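Long-range contact in glycosyl hydrolase (Rhizobium leguminosarum bv. trifolii, PDB 5NDX), which probably hydrolyses O-glycosidic bonds as a family 39 glycoside hydrolase, a bacterial orthologue of human alpha-L-iduronidase: residues Cys441-Val455 with Arg488-Val500. The protein carries 2 engineered substitutions. Sequence-based numbering, arbitrary orientation.
Sequences CLLRIDEEFTNPMEV and RAQEPALLHPISV
Thr450 OG1 is gripped by two backbone groups: it takes a hydrogen bond from Ala493 N at 3.0 Å and gives its own to Arg444 O at 2.6 Å. The rotation about CA-CB that sets OG1 beside the backbone N (chi1 -37°) sends CG2 the other way, against the carbonyl oxygens of Gln490 and Glu491. With an alanine here, Ala493 N and Arg444 O would probably both lose this partner, leaving the turn less firmly tied to the chain at Ala493.

Ahead of the turn, residues 442-444 run antiparallel to 493-495. Ala493 O accepts from Arg444 N, while Leu495 N makes the straighter bond to Leu442 O, 2.8 Å long with 169° at the hydrogen. Between these bonds lies the non-hydrogen-bonded pair Leu443-Leu494, whose CD2 methyls meet at 3.9 Å. Further along, a water bridges Leu442 N to His496 O, where direct pairing lapses.

Leu495 runs alongside Arg444, and its two methyls serve two flat groups. CD1 sits over the Phe449 ring, 4.0 Å from the centroid in a CH-pi contact, and CD2 lies above the Arg444 guanidinium, toward its rim, 3.7 Å from NH2. Arg444 is bent at chi2 and chi3, which folds its head back alongside Leu495; NH1 forms a salt bridge with Asp446 OD2, and Thr520 and Asp513 O hold the rest. Beyond the turn, Ala489 CB packs on Val455 CG2 at 3.8 Å.

Asp446 OD1 closes an Asx turn by accepting from Glu448 N, and strand 436-445 bonds to strand 518-526 on its other side, making this the antiparallel edge of a large mixed beta-sheet, with the broken strand 493-503 outermost.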
loop_
_atom_site.group_PDB
_atom_site.type_symbol
_atom_site.label_atom_id
_atom_site.label_comp_id
_atom_site.label_asym_id
_atom_site.label_seq_id
_atom_site.Cartn_x
_atom_site.Cartn_y
_atom_site.Cartn_z
ATOM N N CYS A 441 13.673 -6.873 -17.410
ATOM C CA CYS A 441 13.721 -7.244 -16.007
ATOM C C CYS A 441 12.436 -7.978 -15.689
ATOM O O CYS A 441 11.359 -7.467 -15.991
ATOM C CB CYS A 441 13.812 -6.018 -15.058
ATOM S SG CYS A 441 15.050 -4.822 -15.629
ATOM N N LEU A 442 12.568 -9.185 -15.125
ATOM C CA LEU A 442 11.433 -10.011 -14.776
ATOM C C LEU A 442 11.412 -10.223 -13.272
ATOM O O LEU A 442 12.308 -10.846 -12.735
ATOM C CB LEU A 442 11.528 -11.349 -15.482
ATOM C CG LEU A 442 11.757 -11.281 -16.988
ATOM C CD1 LEU A 442 12.167 -12.647 -17.501
ATOM C CD2 LEU A 442 10.551 -10.744 -17.735
ATOM N N LEU A 443 10.419 -9.674 -12.600
ATOM C CA LEU A 443 10.250 -9.843 -11.164
ATOM C C LEU A 443 9.064 -10.811 -10.910
ATOM O O LEU A 443 8.057 -10.745 -11.623
ATOM C CB LEU A 443 9.936 -8.508 -10.534
ATOM C CG LEU A 443 10.991 -7.440 -10.693
ATOM C CD1 LEU A 443 10.400 -6.083 -10.415
ATOM C CD2 LEU A 443 12.091 -7.728 -9.682
ATOM N N ARG A 444 9.186 -11.653 -9.885
ATOM C CA ARG A 444 8.223 -12.710 -9.617
ATOM C C ARG A 444 7.981 -12.883 -8.143
ATOM O O ARG A 444 8.931 -12.933 -7.330
ATOM C CB ARG A 444 8.744 -14.038 -10.190
ATOM C CG ARG A 444 7.962 -15.324 -9.895
ATOM C CD ARG A 444 6.548 -15.297 -10.391
ATOM N NE ARG A 444 6.443 -15.258 -11.833
ATOM C CZ ARG A 444 6.709 -16.287 -12.658
ATOM N NH1 ARG A 444 7.139 -17.456 -12.215
ATOM N NH2 ARG A 444 6.544 -16.132 -13.957
ATOM N N ILE A 445 6.700 -12.965 -7.823
ATOM C CA ILE A 445 6.216 -13.424 -6.550
ATOM C C ILE A 445 5.437 -14.736 -6.795
ATOM O O ILE A 445 4.394 -14.725 -7.423
ATOM C CB ILE A 445 5.278 -12.413 -5.842
ATOM C CG1 ILE A 445 5.959 -11.058 -5.730
ATOM C CG2 ILE A 445 4.927 -12.943 -4.445
ATOM C CD1 ILE A 445 5.035 -9.940 -5.326
ATOM N N ASP A 446 5.968 -15.834 -6.279
ATOM C CA ASP A 446 5.302 -17.125 -6.357
ATOM C C ASP A 446 5.926 -17.969 -5.254
ATOM O O ASP A 446 6.697 -17.475 -4.413
ATOM C CB ASP A 446 5.349 -17.754 -7.759
ATOM C CG ASP A 446 6.758 -18.146 -8.222
ATOM O OD1 ASP A 446 7.671 -18.244 -7.348
ATOM O OD2 ASP A 446 6.977 -18.399 -9.475
ATOM N N GLU A 447 5.628 -19.232 -5.292
ATOM C CA GLU A 447 6.116 -20.175 -4.313
ATOM C C GLU A 447 7.639 -20.346 -4.265
ATOM O O GLU A 447 8.186 -20.712 -3.210
ATOM C CB GLU A 447 5.343 -21.473 -4.630
ATOM C CG GLU A 447 5.816 -22.755 -4.151
ATOM C CD GLU A 447 4.876 -23.890 -4.627
ATOM O OE1 GLU A 447 4.810 -24.165 -5.846
ATOM O OE2 GLU A 447 4.197 -24.460 -3.761
ATOM N N GLU A 448 8.328 -20.090 -5.373
ATOM C CA GLU A 448 9.800 -20.172 -5.414
ATOM C C GLU A 448 10.507 -18.788 -5.312
ATOM O O GLU A 448 11.711 -18.734 -5.144
ATOM C CB GLU A 448 10.277 -20.814 -6.727
ATOM C CG GLU A 448 9.659 -22.166 -7.074
ATOM C CD GLU A 448 10.208 -22.781 -8.404
ATOM O OE1 GLU A 448 10.526 -22.072 -9.423
ATOM O OE2 GLU A 448 10.309 -24.018 -8.454
ATOM N N PHE A 449 9.792 -17.680 -5.475
ATOM C CA PHE A 449 10.412 -16.371 -5.556
ATOM C C PHE A 449 9.676 -15.375 -4.684
ATOM O O PHE A 449 8.442 -15.255 -4.768
ATOM C CB PHE A 449 10.420 -15.906 -7.044
ATOM C CG PHE A 449 11.345 -16.717 -7.945
ATOM C CD1 PHE A 449 12.667 -16.365 -8.094
ATOM C CD2 PHE A 449 10.879 -17.823 -8.628
ATOM C CE1 PHE A 449 13.530 -17.135 -8.862
ATOM C CE2 PHE A 449 11.720 -18.598 -9.442
ATOM C CZ PHE A 449 13.067 -18.245 -9.538
ATOM N N THR A 450 10.432 -14.582 -3.922
ATOM C CA THR A 450 9.866 -13.575 -3.032
ATOM C C THR A 450 8.912 -14.273 -2.037
ATOM O O THR A 450 7.747 -13.868 -1.850
ATOM C CB THR A 450 9.139 -12.431 -3.784
ATOM O OG1 THR A 450 9.817 -12.106 -4.992
ATOM C CG2 THR A 450 9.013 -11.206 -2.891
ATOM N N ASN A 451 9.449 -15.307 -1.410
ATOM C CA ASN A 451 8.693 -16.363 -0.728
ATOM C C ASN A 451 9.238 -16.616 0.694
ATOM O O ASN A 451 9.548 -17.770 1.051
ATOM C CB ASN A 451 8.826 -17.651 -1.590
ATOM C CG ASN A 451 10.273 -18.152 -1.697
ATOM O OD1 ASN A 451 11.232 -17.413 -1.489
ATOM N ND2 ASN A 451 10.420 -19.431 -1.946
ATOM N N PRO A 452 9.311 -15.566 1.531
ATOM C CA PRO A 452 9.933 -15.737 2.834
ATOM C C PRO A 452 9.186 -16.681 3.786
ATOM O O PRO A 452 9.829 -17.330 4.631
ATOM C CB PRO A 452 10.002 -14.309 3.394
ATOM C CG PRO A 452 8.874 -13.615 2.754
ATOM C CD PRO A 452 8.821 -14.180 1.362
ATOM N N MET A 453 7.879 -16.804 3.630
ATOM C CA MET A 453 7.172 -17.741 4.475
ATOM C C MET A 453 7.546 -19.189 4.170
ATOM O O MET A 453 7.689 -19.971 5.116
ATOM C CB MET A 453 5.641 -17.553 4.388
ATOM C CG MET A 453 4.880 -18.246 5.526
ATOM S SD MET A 453 3.116 -17.893 5.528
ATOM C CE MET A 453 2.579 -18.908 6.929
ATOM N N GLU A 454 7.666 -19.555 2.873
ATOM C CA GLU A 454 8.098 -20.894 2.485
ATOM C C GLU A 454 9.510 -21.147 3.016
ATOM O O GLU A 454 9.832 -22.243 3.526
ATOM C CB GLU A 454 8.075 -21.151 0.962
ATOM C CG GLU A 454 6.676 -21.323 0.358
ATOM C CD GLU A 454 5.914 -19.977 0.129
ATOM O OE1 GLU A 454 6.393 -18.875 0.501
ATOM O OE2 GLU A 454 4.778 -20.042 -0.400
ATOM N N VAL A 455 10.350 -20.134 2.922
ATOM C CA VAL A 455 11.717 -20.279 3.372
ATOM C C VAL A 455 11.730 -20.548 4.887
ATOM O O VAL A 455 12.445 -21.403 5.356
ATOM C CB VAL A 455 12.543 -19.041 2.995
ATOM C CG1 VAL A 455 13.903 -19.107 3.661
ATOM C CG2 VAL A 455 12.714 -18.978 1.483
ATOM N N ARG A 488 16.862 -12.056 2.532
ATOM C CA ARG A 488 17.178 -12.255 1.097
ATOM C C ARG A 488 15.897 -12.626 0.329
ATOM O O ARG A 488 15.605 -12.056 -0.734
ATOM C CB ARG A 488 18.253 -13.321 0.899
ATOM C CG ARG A 488 18.689 -13.670 -0.545
ATOM C CD ARG A 488 19.743 -14.818 -0.621
ATOM N NE ARG A 488 20.557 -14.980 0.643
ATOM C CZ ARG A 488 20.554 -16.028 1.531
ATOM N NH1 ARG A 488 19.796 -17.138 1.363
ATOM N NH2 ARG A 488 21.336 -15.970 2.638
ATOM N N ALA A 489 15.126 -13.545 0.904
ATOM C CA ALA A 489 13.913 -14.031 0.287
ATOM C C ALA A 489 12.797 -13.018 0.267
ATOM O O ALA A 489 11.921 -13.135 -0.604
ATOM C CB ALA A 489 13.415 -15.325 0.964
ATOM N N GLN A 490 12.823 -12.011 1.147
ATOM C CA GLN A 490 11.684 -11.118 1.276
ATOM C C GLN A 490 11.618 -10.075 0.178
ATOM O O GLN A 490 10.564 -9.467 -0.002
ATOM C CB GLN A 490 11.680 -10.360 2.608
ATOM C CG GLN A 490 12.616 -9.133 2.674
ATOM C CD GLN A 490 12.671 -8.445 4.025
ATOM O OE1 GLN A 490 13.355 -7.385 4.190
ATOM N NE2 GLN A 490 11.993 -8.973 4.984
ATOM N N GLU A 491 12.730 -9.866 -0.532
ATOM C CA GLU A 491 12.813 -8.811 -1.535
ATOM C C GLU A 491 12.261 -9.261 -2.885
ATOM O O GLU A 491 12.532 -10.384 -3.318
ATOM C CB GLU A 491 14.265 -8.333 -1.738
ATOM C CG GLU A 491 14.978 -7.782 -0.487
ATOM C CD GLU A 491 14.234 -6.677 0.253
ATOM O OE1 GLU A 491 13.371 -5.980 -0.365
ATOM O OE2 GLU A 491 14.555 -6.475 1.477
ATOM N N PRO A 492 11.510 -8.380 -3.566
ATOM C CA PRO A 492 10.998 -8.726 -4.919
ATOM C C PRO A 492 12.153 -9.266 -5.755
ATOM O O PRO A 492 13.186 -8.603 -5.932
ATOM C CB PRO A 492 10.509 -7.391 -5.447
ATOM C CG PRO A 492 10.047 -6.685 -4.232
ATOM C CD PRO A 492 11.008 -7.076 -3.125
ATOM N N ALA A 493 11.981 -10.483 -6.205
ATOM C CA ALA A 493 13.046 -11.269 -6.763
ATOM C C ALA A 493 13.043 -11.278 -8.289
ATOM O O ALA A 493 11.997 -11.432 -8.933
ATOM C CB ALA A 493 12.882 -12.719 -6.276
ATOM N N LEU A 494 14.238 -11.193 -8.857
ATOM C CA LEU A 494 14.422 -11.459 -10.278
ATOM C C LEU A 494 14.219 -12.949 -10.619
ATOM O O LEU A 494 14.895 -13.832 -10.098
ATOM C CB LEU A 494 15.831 -11.019 -10.712
ATOM C CG LEU A 494 15.997 -9.469 -10.693
ATOM C CD1 LEU A 494 17.449 -9.030 -10.807
ATOM C CD2 LEU A 494 15.188 -8.819 -11.791
ATOM N N LEU A 495 13.325 -13.196 -11.552
ATOM C CA LEU A 495 12.992 -14.514 -12.018
ATOM C C LEU A 495 14.183 -15.088 -12.795
ATOM O O LEU A 495 14.485 -16.280 -12.693
ATOM C CB LEU A 495 11.730 -14.460 -12.900
ATOM C CG LEU A 495 11.255 -15.805 -13.459
ATOM C CD1 LEU A 495 10.752 -16.756 -12.372
ATOM C CD2 LEU A 495 10.161 -15.555 -14.496
ATOM N N HIS A 496 14.817 -14.231 -13.586
ATOM C CA HIS A 496 16.076 -14.544 -14.275
ATOM C C HIS A 496 16.945 -13.286 -14.241
ATOM O O HIS A 496 16.432 -12.172 -13.993
ATOM C CB HIS A 496 15.848 -14.868 -15.750
ATOM C CG HIS A 496 14.942 -16.017 -15.963
ATOM N ND1 HIS A 496 15.311 -17.306 -15.650
ATOM C CD2 HIS A 496 13.661 -16.080 -16.393
ATOM C CE1 HIS A 496 14.289 -18.113 -15.875
ATOM N NE2 HIS A 496 13.283 -17.398 -16.330
ATOM N N PRO A 497 18.238 -13.456 -14.519
ATOM C CA PRO A 497 19.101 -12.287 -14.615
ATOM C C PRO A 497 18.631 -11.359 -15.722
ATOM O O PRO A 497 18.042 -11.790 -16.701
ATOM C CB PRO A 497 20.482 -12.882 -14.943
ATOM C CG PRO A 497 20.455 -14.210 -14.247
ATOM C CD PRO A 497 19.027 -14.720 -14.462
ATOM N N ILE A 498 18.768 -10.074 -15.475
ATOM C CA ILE A 498 18.318 -9.069 -16.436
ATOM C C ILE A 498 19.010 -9.368 -17.779
ATOM O O ILE A 498 20.193 -9.665 -17.825
ATOM C CB ILE A 498 18.677 -7.643 -15.922
ATOM C CG1 ILE A 498 17.818 -7.299 -14.686
ATOM C CG2 ILE A 498 18.515 -6.580 -17.013
ATOM C CD1 ILE A 498 18.304 -6.060 -13.946
ATOM N N SER A 499 18.266 -9.325 -18.857
ATOM C CA SER A 499 18.905 -9.420 -20.144
ATOM C C SER A 499 18.836 -8.117 -20.961
ATOM O O SER A 499 17.856 -7.375 -20.903
ATOM C CB SER A 499 18.371 -10.616 -20.904
ATOM O OG SER A 499 17.027 -10.672 -20.966
ATOM N N VAL A 500 19.905 -7.831 -21.676
ATOM C CA VAL A 500 19.956 -6.666 -22.525
ATOM C C VAL A 500 19.845 -7.124 -23.977
ATOM O O VAL A 500 20.546 -8.035 -24.428
ATOM C CB VAL A 500 21.262 -5.857 -22.246
ATOM C CG1 VAL A 500 21.411 -4.673 -23.174
ATOM C CG2 VAL A 500 21.289 -5.382 -20.808
HETATM O O HOH W 1 15.126 -10.334 -15.376
#